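Local coordinates for protein 6-phosphogluconolactonase (Leishmania braziliensis, PDB 3CSS) that probably hydrolyses 6-phosphogluconolactone to 6-phosphogluconate, the second step of the oxidative branch of the pentose phosphate pathway, at residues R22-A27 against V156-L161; V135-C140 against E183-V188; A62-H67 against K93-D98; S15-A20 against L218-D223; D30-V33 against P38-L41. All coordinates share one frame; numbering follows the deposited sequence.

Contact 1. Residues R22-A27 against V156-L161; sequences REVILA and VDIVLL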
# COMPACT_ATOMS: atom_id res chain seq x y z
N ARG A 22 -11.90 -6.68 4.57
CA ARG A 22 -11.70 -8.06 5.00
C ARG A 22 -12.34 -9.05 4.02
O ARG A 22 -11.73 -10.07 3.67
CB ARG A 22 -12.24 -8.28 6.42
CG ARG A 22 -12.10 -9.71 6.93
CD ARG A 22 -12.50 -9.81 8.40
NE ARG A 22 -12.67 -11.21 8.81
CZ ARG A 22 -13.83 -11.87 8.81
NH1 ARG A 22 -14.96 -11.28 8.46
NH2 ARG A 22 -13.85 -13.15 9.18
N GLU A 23 -13.55 -8.76 3.58
CA GLU A 23 -14.26 -9.62 2.62
C GLU A 23 -13.50 -9.83 1.32
O GLU A 23 -13.46 -10.93 0.78
CB GLU A 23 -15.67 -9.08 2.33
CG GLU A 23 -16.67 -9.32 3.45
CD GLU A 23 -16.71 -10.78 3.91
OE1 GLU A 23 -16.72 -11.68 3.04
OE2 GLU A 23 -16.70 -11.02 5.14
N VAL A 24 -12.89 -8.76 0.80
CA VAL A 24 -12.07 -8.85 -0.40
C VAL A 24 -10.87 -9.80 -0.19
O VAL A 24 -10.60 -10.68 -1.01
CB VAL A 24 -11.56 -7.47 -0.86
CG1 VAL A 24 -10.60 -7.64 -2.06
CG2 VAL A 24 -12.74 -6.55 -1.21
N ILE A 25 -10.18 -9.63 0.93
CA ILE A 25 -9.05 -10.50 1.27
C ILE A 25 -9.49 -11.97 1.38
O ILE A 25 -8.86 -12.86 0.78
CB ILE A 25 -8.36 -10.03 2.57
CG1 ILE A 25 -7.73 -8.66 2.35
CG2 ILE A 25 -7.32 -11.05 3.02
CD1 ILE A 25 -7.38 -7.90 3.65
N LEU A 26 -10.57 -12.22 2.12
CA LEU A 26 -11.04 -13.61 2.29
C LEU A 26 -11.53 -14.24 0.99
O LEU A 26 -11.37 -15.44 0.79
CB LEU A 26 -12.15 -13.69 3.33
CG LEU A 26 -11.80 -13.26 4.75
CD1 LEU A 26 -13.01 -13.39 5.65
CD2 LEU A 26 -10.61 -14.02 5.31
N ALA A 27 -12.12 -13.43 0.11
CA ALA A 27 -12.57 -13.88 -1.21
C ALA A 27 -11.38 -14.36 -2.05
O ALA A 27 -11.43 -15.42 -2.67
CB ALA A 27 -13.30 -12.75 -1.93
N VAL A 156 1.46 -8.79 -7.17
CA VAL A 156 0.77 -8.79 -5.89
C VAL A 156 -0.71 -9.10 -6.10
O VAL A 156 -1.34 -8.53 -6.97
CB VAL A 156 0.98 -7.43 -5.18
CG1 VAL A 156 0.22 -7.39 -3.87
CG2 VAL A 156 2.47 -7.18 -4.98
N ASP A 157 -1.28 -9.98 -5.28
CA ASP A 157 -2.71 -10.30 -5.39
C ASP A 157 -3.62 -9.16 -4.90
O ASP A 157 -4.59 -8.78 -5.58
CB ASP A 157 -3.05 -11.59 -4.64
CG ASP A 157 -2.43 -12.81 -5.29
OD1 ASP A 157 -2.95 -13.23 -6.34
OD2 ASP A 157 -1.40 -13.29 -4.78
N ILE A 158 -3.30 -8.62 -3.74
CA ILE A 158 -4.06 -7.52 -3.16
C ILE A 158 -3.12 -6.47 -2.60
O ILE A 158 -2.30 -6.77 -1.73
CB ILE A 158 -4.99 -7.99 -2.00
CG1 ILE A 158 -5.96 -9.05 -2.50
CG2 ILE A 158 -5.71 -6.77 -1.35
CD1 ILE A 158 -6.75 -9.71 -1.40
N VAL A 159 -3.24 -5.25 -3.12
CA VAL A 159 -2.56 -4.07 -2.58
C VAL A 159 -3.57 -3.24 -1.81
O VAL A 159 -4.53 -2.71 -2.39
CB VAL A 159 -1.85 -3.20 -3.66
CG1 VAL A 159 -1.17 -1.98 -3.01
CG2 VAL A 159 -0.85 -4.04 -4.50
N LEU A 160 -3.36 -3.09 -0.51
CA LEU A 160 -4.15 -2.20 0.29
C LEU A 160 -3.50 -0.82 0.21
O LEU A 160 -2.27 -0.72 0.28
CB LEU A 160 -4.17 -2.66 1.74
CG LEU A 160 -4.81 -4.01 2.01
CD1 LEU A 160 -4.63 -4.34 3.50
CD2 LEU A 160 -6.28 -3.95 1.64
N LEU A 161 -4.33 0.22 0.11
CA LEU A 161 -3.85 1.59 -0.00
C LEU A 161 -4.72 2.54 0.81
O LEU A 161 -5.84 2.21 1.17
CB LEU A 161 -3.86 2.06 -1.47
CG LEU A 161 -2.92 1.38 -2.47
CD1 LEU A 161 -3.27 1.96 -3.84
CD2 LEU A 161 -1.46 1.61 -2.11
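With CG1 beside its backbone N (chi1 -59°) and the chain extended beyond it (chi2 171°), Ile158 sends CD1 straight out from strand 158-162 to meet Ile25 of helix 14-30. Ile25 makes the same choice at its first torsion (chi1 -65°), which carries CG1 round to the strand although the side chain starts out across the line between the segments. The two isoleucines cross at about a right angle. One methyl therefore does most of the touching: Ile158 CD1 lies 3.6 Å from Ile25 CA and 4.0 Å from Ile25 CG1. Val24, pointing at the strand, adds a looser contact through CG1, 4.4 Å from Ile158 CD1. Val24 also packs on Val216 of strand 214-219, so the helix spans two neighbouring parallel strands, as in Rossmann-like alpha/beta folds, while Ile158 touches Leu41 on the strand at its other side. The side chains that meet are all aliphatic, with the Ile158 methyl resting on Ile25 CA and beside the Val24 carbonyl at van der Waals distance. Such a contact implies that shape and burial hold helix to sheet at this point, without directional bonds between the two segments.

Contact 2. Residues V135-C140 against E183-V188; sequences VKLLNC and EHVVSV. Unlike the reference sequence in segment 135-140: Val135 (reference Ala).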
# COMPACT_ATOMS: atom_id res chain seq x y z
N VAL A 135 15.39 -6.37 -4.18
CA VAL A 135 16.06 -7.67 -4.32
C VAL A 135 15.27 -8.76 -3.59
O VAL A 135 15.02 -9.84 -4.14
CB VAL A 135 17.51 -7.61 -3.79
CG1 VAL A 135 18.11 -9.01 -3.74
CG2 VAL A 135 18.37 -6.68 -4.66
N LYS A 136 14.86 -8.46 -2.36
CA LYS A 136 14.10 -9.41 -1.56
C LYS A 136 12.77 -9.75 -2.22
O LYS A 136 12.39 -10.91 -2.29
CB LYS A 136 13.89 -8.87 -0.14
CG LYS A 136 13.95 -9.90 0.92
CD LYS A 136 13.63 -9.34 2.28
CE LYS A 136 14.86 -8.91 3.06
NZ LYS A 136 14.52 -8.68 4.48
N LEU A 137 12.06 -8.73 -2.72
CA LEU A 137 10.76 -8.93 -3.37
C LEU A 137 10.91 -9.79 -4.63
O LEU A 137 10.15 -10.73 -4.85
CB LEU A 137 10.09 -7.59 -3.70
CG LEU A 137 9.63 -6.75 -2.50
CD1 LEU A 137 9.11 -5.38 -2.98
CD2 LEU A 137 8.57 -7.49 -1.61
N LEU A 138 11.92 -9.48 -5.43
CA LEU A 138 12.14 -10.19 -6.70
C LEU A 138 12.54 -11.65 -6.45
O LEU A 138 12.32 -12.51 -7.31
CB LEU A 138 13.18 -9.47 -7.53
CG LEU A 138 12.75 -8.13 -8.14
CD1 LEU A 138 13.96 -7.38 -8.69
CD2 LEU A 138 11.70 -8.32 -9.23
N ASN A 139 13.12 -11.91 -5.28
CA ASN A 139 13.56 -13.27 -4.90
C ASN A 139 12.46 -14.11 -4.23
O ASN A 139 12.48 -15.33 -4.33
CB ASN A 139 14.73 -13.16 -3.92
CG ASN A 139 16.07 -12.88 -4.60
OD1 ASN A 139 16.22 -12.99 -5.83
ND2 ASN A 139 17.08 -12.58 -3.78
N CYS A 140 11.52 -13.46 -3.56
CA CYS A 140 10.56 -14.16 -2.68
C CYS A 140 9.12 -14.18 -3.16
O CYS A 140 8.33 -14.99 -2.66
CB CYS A 140 10.57 -13.53 -1.28
SG CYS A 140 12.16 -13.62 -0.47
N GLU A 183 10.96 2.99 -13.30
CA GLU A 183 12.13 2.12 -13.52
C GLU A 183 12.39 1.10 -12.41
O GLU A 183 13.12 0.12 -12.63
CB GLU A 183 13.39 2.99 -13.65
CG GLU A 183 13.39 3.93 -14.86
CD GLU A 183 14.65 4.78 -14.94
OE1 GLU A 183 15.35 4.94 -13.91
OE2 GLU A 183 14.95 5.29 -16.05
N HIS A 184 11.86 1.32 -11.21
CA HIS A 184 12.16 0.45 -10.07
C HIS A 184 10.92 -0.24 -9.53
O HIS A 184 9.79 0.23 -9.72
CB HIS A 184 12.83 1.25 -8.95
CG HIS A 184 14.07 1.98 -9.39
ND1 HIS A 184 14.07 3.30 -9.75
CD2 HIS A 184 15.36 1.56 -9.50
CE1 HIS A 184 15.30 3.68 -10.07
NE2 HIS A 184 16.10 2.63 -9.94
N VAL A 185 11.13 -1.38 -8.87
CA VAL A 185 10.08 -2.05 -8.09
C VAL A 185 9.80 -1.29 -6.79
O VAL A 185 8.65 -1.12 -6.40
CB VAL A 185 10.48 -3.51 -7.76
CG1 VAL A 185 9.53 -4.16 -6.80
CG2 VAL A 185 10.60 -4.35 -9.05
N VAL A 186 10.86 -0.88 -6.09
CA VAL A 186 10.75 -0.09 -4.87
C VAL A 186 11.42 1.26 -5.12
O VAL A 186 12.58 1.32 -5.55
CB VAL A 186 11.42 -0.79 -3.65
CG1 VAL A 186 11.22 0.01 -2.38
CG2 VAL A 186 10.91 -2.20 -3.49
N SER A 187 10.69 2.33 -4.85
CA SER A 187 11.20 3.68 -5.03
C SER A 187 11.24 4.39 -3.67
O SER A 187 11.04 3.76 -2.63
CB SER A 187 10.32 4.43 -6.01
OG SER A 187 10.90 5.66 -6.43
N VAL A 188 11.52 5.68 -3.70
CA VAL A 188 11.78 6.46 -2.50
C VAL A 188 11.07 7.81 -2.55
O VAL A 188 10.77 8.34 -3.62
CB VAL A 188 13.30 6.67 -2.32
CG1 VAL A 188 13.99 5.31 -2.22
CG2 VAL A 188 13.89 7.50 -3.46
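Val185 and Val186, at the entry to the edge strand 186-189 of the mixed alpha/beta sheet, meet Leu137 and Leu138 near the C-terminal end of helix 123-140. This is helix-on-sheet packing at the margin of the fold, with the helix laid against the outermost strand on this side of the sheet; Leu137 also touches Leu204 of the adjoining strand 201-204. Along the second segment His184 precedes the contact; its ring meets that of Trp127, and its carbonyl O accepts a hydrogen bond from Ser205 OG.

Val185 comes next and divides its two methyls between two leucines. With CG1 anti to the backbone N (chi1 171°) and CG2 beside it, CG1 lies 4.0 Å from Leu137 CD1 while CG2 lies 4.1 Å from Leu138 CD2. Both leucines cross this valine at a slant, and Leu138 arrives by its tip, since its CB starts off to one side of the strand.

Val186 follows as the strand begins. Its CG2 approaches Leu137 CD1 to 3.7 Å, the closest approach between the segments, and here the two side chains stand roughly perpendicular. The main chain is held at the same point: Glu134 OE1, one turn earlier on the helix, accepts hydrogen bonds from both Val185 N and Val186 N, so a carboxylate grips the backbone beside the apolar patch. Ser187 OG is hydrogen-bonded to Asp181 OD2. The contact thus closes on a triangle of methyls, in which Leu137 CD1 faces two carbons that are themselves near neighbours, Val185 CG1 and Val186 CG2 being 4.1 Å apart.

Contact 3. Residues A62-H67 against K93-D98; sequences ALLQQH and KALLRD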
# COMPACT_ATOMS: atom_id res chain seq x y z
N ALA A 62 -6.24 -18.38 12.08
CA ALA A 62 -6.01 -19.78 11.69
C ALA A 62 -5.54 -19.92 10.24
O ALA A 62 -4.59 -20.63 9.95
CB ALA A 62 -7.27 -20.61 11.93
N LEU A 63 -6.23 -19.23 9.33
CA LEU A 63 -5.85 -19.24 7.91
C LEU A 63 -4.43 -18.70 7.72
O LEU A 63 -3.65 -19.23 6.93
CB LEU A 63 -6.84 -18.44 7.07
CG LEU A 63 -8.24 -19.03 6.95
CD1 LEU A 63 -9.18 -18.08 6.22
CD2 LEU A 63 -8.17 -20.38 6.25
N LEU A 64 -4.08 -17.67 8.48
CA LEU A 64 -2.77 -17.02 8.37
C LEU A 64 -1.65 -17.90 8.95
O LEU A 64 -0.55 -17.98 8.39
CB LEU A 64 -2.80 -15.65 9.04
CG LEU A 64 -3.92 -14.72 8.57
CD1 LEU A 64 -3.81 -13.37 9.29
CD2 LEU A 64 -3.93 -14.50 7.04
N GLN A 65 -1.93 -18.57 10.06
CA GLN A 65 -0.96 -19.50 10.63
C GLN A 65 -0.74 -20.73 9.72
O GLN A 65 0.28 -21.42 9.83
CB GLN A 65 -1.34 -19.86 12.09
CG GLN A 65 -1.26 -18.61 12.98
CD GLN A 65 -1.57 -18.84 14.44
OE1 GLN A 65 -2.30 -19.77 14.80
NE2 GLN A 65 -1.01 -17.98 15.29
N GLN A 66 -1.68 -20.97 8.81
CA GLN A 66 -1.55 -22.00 7.76
C GLN A 66 -0.88 -21.47 6.48
O GLN A 66 -0.88 -22.15 5.44
CB GLN A 66 -2.94 -22.53 7.39
CG GLN A 66 -3.70 -23.23 8.52
CD GLN A 66 -5.21 -23.24 8.28
OE1 GLN A 66 -5.68 -22.91 7.19
NE2 GLN A 66 -5.97 -23.62 9.31
N HIS A 67 -0.34 -20.25 6.55
CA HIS A 67 0.43 -19.65 5.46
C HIS A 67 -0.43 -19.30 4.23
O HIS A 67 0.07 -19.30 3.10
CB HIS A 67 1.64 -20.54 5.06
CG HIS A 67 2.36 -21.14 6.23
ND1 HIS A 67 3.00 -20.39 7.19
CD2 HIS A 67 2.53 -22.44 6.61
CE1 HIS A 67 3.54 -21.18 8.10
NE2 HIS A 67 3.27 -22.43 7.77
N LYS A 93 1.68 -5.04 16.06
CA LYS A 93 0.81 -4.94 17.23
C LYS A 93 -0.60 -5.40 16.91
O LYS A 93 -1.23 -6.11 17.71
CB LYS A 93 0.78 -3.51 17.78
CG LYS A 93 2.07 -3.07 18.43
CD LYS A 93 1.91 -1.71 19.08
CE LYS A 93 3.26 -1.13 19.51
NZ LYS A 93 3.11 -0.19 20.66
N ALA A 94 -1.07 -5.02 15.73
CA ALA A 94 -2.43 -5.35 15.32
C ALA A 94 -2.56 -6.81 14.90
O ALA A 94 -3.62 -7.40 15.13
CB ALA A 94 -2.92 -4.41 14.20
N LEU A 95 -1.51 -7.39 14.31
CA LEU A 95 -1.69 -8.66 13.61
C LEU A 95 -0.45 -9.55 13.49
O LEU A 95 -0.50 -10.75 13.80
CB LEU A 95 -2.27 -8.39 12.21
CG LEU A 95 -2.30 -9.55 11.21
CD1 LEU A 95 -3.27 -10.64 11.68
CD2 LEU A 95 -2.64 -9.08 9.82
N LEU A 96 0.67 -9.00 13.00
CA LEU A 96 1.80 -9.82 12.57
C LEU A 96 2.54 -10.48 13.72
O LEU A 96 3.29 -11.43 13.53
CB LEU A 96 2.77 -9.02 11.67
CG LEU A 96 2.19 -8.38 10.42
CD1 LEU A 96 3.27 -7.66 9.63
CD2 LEU A 96 1.53 -9.44 9.53
N ARG A 97 2.30 -9.99 14.94
CA ARG A 97 2.87 -10.64 16.12
C ARG A 97 2.53 -12.14 16.17
O ARG A 97 3.32 -12.94 16.70
CB ARG A 97 2.42 -9.92 17.40
CG ARG A 97 0.91 -9.88 17.61
CD ARG A 97 0.52 -8.89 18.69
NE ARG A 97 -0.93 -8.79 18.86
CZ ARG A 97 -1.67 -9.54 19.67
NH1 ARG A 97 -1.12 -10.49 20.40
NH2 ARG A 97 -2.98 -9.34 19.73
N ASP A 98 1.38 -12.54 15.63
CA ASP A 98 0.94 -13.94 15.66
C ASP A 98 0.89 -14.61 14.28
O ASP A 98 0.32 -15.69 14.14
CB ASP A 98 -0.41 -14.04 16.38
CG ASP A 98 -0.32 -13.69 17.85
OD1 ASP A 98 0.66 -14.12 18.53
OD2 ASP A 98 -1.22 -12.98 18.37
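Gln65 reaches from the last turn of helix 61-65 to take the main-chain carbonyl of Asp98, in the segment that follows from helix 87-96, so that a side-chain amide joins the two segments. The bond is of ordinary length and nearly straight: Gln65 NE2 to Asp98 O is 2.9 Å, with an N-H...O angle of 167°. The donor lies in the carbonyl plane, and the oxygen in turn lies close to the plane of the amide, so the match is good from both sides. The extended chain beyond CG (chi2 -178°) gives the glutamine its reach, and its CG also brushes Asp98 O at 3.5 Å.

Further in, an apolar pair accompanies this bond. Leu64 CD1 and Leu95 CD1 meet at 3.7 Å, their side chains crossing at about a right angle. Leu95 sits in a wider, pi-type turn.

Each segment also has internal bonds of its own. His67, with positive phi, is the C-prime residue of a Schellman motif, in which Ala68 N returns to Leu63 O and His67 N to Leu64 O, the latter at 2.9 Å. In residues 93-98, Arg97 NE donates to Lys93 O, and Arg97 NH1 stands 3.2 Å from Asp98 OD2 as a charge pair without an N-H directed at the oxygen. The firmer partner of that carboxylate is His57 NE2. Helix 50-59 thus flanks the contact, with His57 also touching Leu95, while Phe71 of strand 69-77 packs against both Leu64 and Leu95, placing the two segments beside that strand.

Contact 4. Residues S15-A20 against L218-D223; sequences SQMSFA and LAAGKD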
# COMPACT_ATOMS: atom_id res chain seq x y z
N SER A 15 -15.88 0.79 10.88
CA SER A 15 -16.26 -0.63 11.09
C SER A 15 -16.70 -1.28 9.78
O SER A 15 -16.24 -2.36 9.40
CB SER A 15 -17.36 -0.77 12.14
OG SER A 15 -16.94 -0.24 13.40
N GLN A 16 -17.59 -0.59 9.07
CA GLN A 16 -18.07 -1.08 7.79
C GLN A 16 -16.95 -1.12 6.76
O GLN A 16 -16.87 -2.05 5.96
CB GLN A 16 -19.20 -0.17 7.31
CG GLN A 16 -19.89 -0.59 6.05
CD GLN A 16 -21.12 0.26 5.75
OE1 GLN A 16 -21.32 1.33 6.35
NE2 GLN A 16 -21.96 -0.23 4.84
N MET A 17 -16.10 -0.10 6.76
CA MET A 17 -14.99 -0.06 5.83
C MET A 17 -14.07 -1.25 6.05
O MET A 17 -13.67 -1.91 5.10
CB MET A 17 -14.20 1.23 6.03
CG MET A 17 -13.16 1.43 4.98
SD MET A 17 -12.38 3.01 5.25
CE MET A 17 -13.74 4.10 4.81
N SER A 18 -13.73 -1.51 7.30
CA SER A 18 -12.81 -2.59 7.65
C SER A 18 -13.40 -3.96 7.30
O SER A 18 -12.70 -4.80 6.77
CB SER A 18 -12.44 -2.51 9.12
OG SER A 18 -11.90 -1.21 9.40
N PHE A 19 -14.70 -4.15 7.55
CA PHE A 19 -15.39 -5.41 7.19
C PHE A 19 -15.38 -5.63 5.69
O PHE A 19 -15.16 -6.74 5.23
CB PHE A 19 -16.85 -5.45 7.68
CG PHE A 19 -17.04 -5.32 9.16
CD1 PHE A 19 -16.01 -5.47 10.05
CD2 PHE A 19 -18.31 -5.07 9.65
CE1 PHE A 19 -16.24 -5.35 11.41
CE2 PHE A 19 -18.53 -4.95 10.99
CZ PHE A 19 -17.50 -5.10 11.85
N ALA A 20 -15.60 -4.56 4.91
CA ALA A 20 -15.59 -4.66 3.44
C ALA A 20 -14.23 -5.04 2.89
O ALA A 20 -14.15 -5.86 1.97
CB ALA A 20 -16.08 -3.34 2.81
N LEU A 218 -8.70 2.37 1.18
CA LEU A 218 -9.54 2.77 2.32
C LEU A 218 -9.24 4.22 2.62
O LEU A 218 -8.09 4.55 2.94
CB LEU A 218 -9.20 1.94 3.56
CG LEU A 218 -9.58 0.44 3.60
CD1 LEU A 218 -8.65 -0.36 2.80
CD2 LEU A 218 -9.54 -0.04 5.05
N ALA A 219 -10.26 5.10 2.55
CA ALA A 219 -10.07 6.54 2.79
C ALA A 219 -11.28 7.16 3.45
O ALA A 219 -12.42 6.93 3.05
CB ALA A 219 -9.75 7.29 1.46
N ALA A 220 -11.03 7.96 4.48
CA ALA A 220 -12.07 8.62 5.24
C ALA A 220 -11.68 10.08 5.49
O ALA A 220 -10.51 10.37 5.76
CB ALA A 220 -12.29 7.89 6.55
N GLY A 221 -12.67 10.96 5.39
CA GLY A 221 -12.52 12.39 5.68
C GLY A 221 -12.86 13.30 4.51
O GLY A 221 -12.52 13.04 3.36
N LYS A 222 -13.53 14.40 4.81
CA LYS A 222 -13.86 15.40 3.79
C LYS A 222 -12.60 15.90 3.10
O LYS A 222 -12.63 16.28 1.92
CB LYS A 222 -14.60 16.60 4.40
CG LYS A 222 -15.65 17.24 3.48
CD LYS A 222 -15.14 17.70 2.11
CE LYS A 222 -16.19 17.41 1.07
NZ LYS A 222 -16.86 16.11 1.40
N ASP A 223 -11.49 15.93 3.84
CA ASP A 223 -10.25 16.42 3.26
C ASP A 223 -9.67 15.52 2.18
O ASP A 223 -8.68 15.88 1.56
CB ASP A 223 -9.19 16.76 4.33
CG ASP A 223 -8.73 15.58 5.14
OD1 ASP A 223 -9.20 14.45 4.93
OD2 ASP A 223 -7.88 15.80 6.03
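Met17 and Leu218 cross diagonally, the methionine passing across the leucine and on to the backbone beyond. Because CG stands anti to the backbone N (chi1 -171°) and the next bond is extended, the side chain leaves helix 14-30 directly for strand 214-219; the bend at its third torsion (chi3 -70°) then turns the terminal methyl along the strand. This holds for the conformer described, one of two modelled for Met17.

Successive atoms of the methionine meet successive parts of the strand. CG lies 3.9 Å from Leu218 CD2. The sulfur comes next, with Met17 SD 3.8 Å from Leu218 CB, so the thioether rests against the root of the leucine. The methyl goes furthest: Met17 CE reaches Ala219 O at 3.6 Å and more loosely Ala220 CB at 4.4 Å. Ala219 itself points its CB away from the helix and takes part through its main chain, whereas the side chains of Leu218 and Ala220 both face the helix, an alternation that carries on from the strand into Ala220.

Past this point the chain leaves the strand at Gly221, whose N is hydrogen-bonded to Asp258 OD2. Met17 also touches Leu256 of the adjoining strand 252-257, so one flexible side chain spans two neighbours of the sheet. A helix packed by its apolar side on the face of a parallel sheet, here near the C-terminal end of strand 214-219, is typical of the Rossmann-like alpha/beta architecture to which this family belongs.

Contact 5. Residues D30-V33 against P38-L41; sequences DARV and PVVL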
# COMPACT_ATOMS: atom_id res chain seq x y z
N ASP A 30 -10.09 -17.70 -0.54
CA ASP A 30 -10.98 -18.82 -0.86
C ASP A 30 -11.01 -19.13 -2.36
O ASP A 30 -11.26 -20.28 -2.74
CB ASP A 30 -12.40 -18.55 -0.35
CG ASP A 30 -13.24 -19.83 -0.27
OD1 ASP A 30 -13.02 -20.62 0.67
OD2 ASP A 30 -14.10 -20.04 -1.15
N ALA A 31 -10.75 -18.13 -3.20
CA ALA A 31 -10.79 -18.31 -4.65
C ALA A 31 -9.53 -18.94 -5.25
O ALA A 31 -9.49 -19.22 -6.45
CB ALA A 31 -11.07 -16.98 -5.34
N ARG A 32 -8.49 -19.17 -4.44
CA ARG A 32 -7.27 -19.81 -4.93
C ARG A 32 -7.59 -21.19 -5.51
O ARG A 32 -8.29 -21.98 -4.87
CB ARG A 32 -6.25 -20.01 -3.81
CG ARG A 32 -5.57 -18.74 -3.30
CD ARG A 32 -4.61 -19.09 -2.17
NE ARG A 32 -5.33 -19.65 -1.02
CZ ARG A 32 -4.77 -20.29 0.01
NH1 ARG A 32 -3.46 -20.48 0.08
NH2 ARG A 32 -5.55 -20.74 0.98
N VAL A 33 -7.09 -21.46 -6.72
CA VAL A 33 -7.17 -22.81 -7.29
C VAL A 33 -6.18 -23.72 -6.54
O VAL A 33 -6.56 -24.77 -6.03
CB VAL A 33 -6.86 -22.82 -8.81
CG1 VAL A 33 -6.85 -24.24 -9.36
CG2 VAL A 33 -7.87 -21.95 -9.57
N PRO A 38 0.43 -19.04 -1.45
CA PRO A 38 -0.27 -17.98 -0.73
C PRO A 38 -0.81 -16.85 -1.61
O PRO A 38 -0.36 -16.67 -2.74
CB PRO A 38 0.81 -17.42 0.20
CG PRO A 38 2.06 -17.62 -0.54
CD PRO A 38 1.89 -18.96 -1.24
N VAL A 39 -1.77 -16.12 -1.07
CA VAL A 39 -2.17 -14.82 -1.60
C VAL A 39 -1.11 -13.81 -1.16
O VAL A 39 -0.72 -13.77 0.01
CB VAL A 39 -3.58 -14.43 -1.04
CG1 VAL A 39 -3.90 -12.95 -1.24
CG2 VAL A 39 -4.64 -15.31 -1.70
N VAL A 40 -0.61 -12.99 -2.08
CA VAL A 40 0.36 -11.96 -1.71
C VAL A 40 -0.42 -10.69 -1.38
O VAL A 40 -1.14 -10.17 -2.23
CB VAL A 40 1.38 -11.68 -2.86
CG1 VAL A 40 2.41 -10.70 -2.39
CG2 VAL A 40 2.04 -12.96 -3.31
N LEU A 41 -0.27 -10.20 -0.15
CA LEU A 41 -0.99 -9.02 0.36
C LEU A 41 0.02 -7.93 0.71
O LEU A 41 0.91 -8.18 1.53
CB LEU A 41 -1.82 -9.39 1.60
CG LEU A 41 -2.63 -8.29 2.33
CD1 LEU A 41 -3.62 -7.65 1.40
CD2 LEU A 41 -3.32 -8.86 3.60
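The guanidinium of Arg32 is the flat group of this contact, and both Pro38 and Val39 meet it obliquely, with Arg32 NH1 4.1 Å from Pro38 CA. The setting is the connection from helix 14-30 to strand 39-43, the closing half of a beta-alpha-beta crossover that starts at the parallel strand 7-10 on the margin of the sheet.

Arg32 points towards the strand from the loop that follows the helix. Its chain first runs outward, and the bend at chi3 (-63°) turns the guanidinium aside, between the end of the helix and Pro38. Two of the guanidinium nitrogens are hydrogen-bonded to backbone carbonyls: Arg32 NE to Ile29 O at the end of the helix, and Arg32 NH1 to Val37 O just ahead of the strand. One side chain thus ties the chain leaving the helix to the chain entering the sheet. Being near the C-terminal end of a helix, where carbonyl groups gather, the positive group probably gains some electrostatic benefit as well.

The aliphatic part of the arginine has a separate task. The side chains of Arg32 and Val39 are inclined to one another, and the methylenes rather than the charge do the packing. Val39 has CG1 anti to the backbone N, which leaves CG2 on the arginine's side, while its main chain is hydrogen-bonded to Ala68 and to Gln70 of the neighbouring strand 69-77. That single methyl, Val39 CG2, is met by two consecutive methylenes, 3.8 Å from Arg32 CD and 3.9 Å from Arg32 CG.

Overall arrangement
Contacts 1, 2 and 4 set helices on one mixed sheet, contact 5 joins a loop to a strand of it, and contact 3 joins two helical segments beside it. Contacts 1 and 4 use helix 14-30 on neighbouring strands, their centres about 15 Å apart, joined by a probable hydrogen bond from Leu218 N to Leu161 O at 2.9 Å. Contact 5 begins where that helix ends and lies closest to contact 1, centres about 9 Å apart, with Val40 N probably bonded to Asp157 OD2 at 2.8 Å. Contact 3 touches contact 5 by packing alone, His67 O to Pro38 CB at 3.5 Å. Contact 2 lies across the chain's centre from contact 4, about 29 Å between centres.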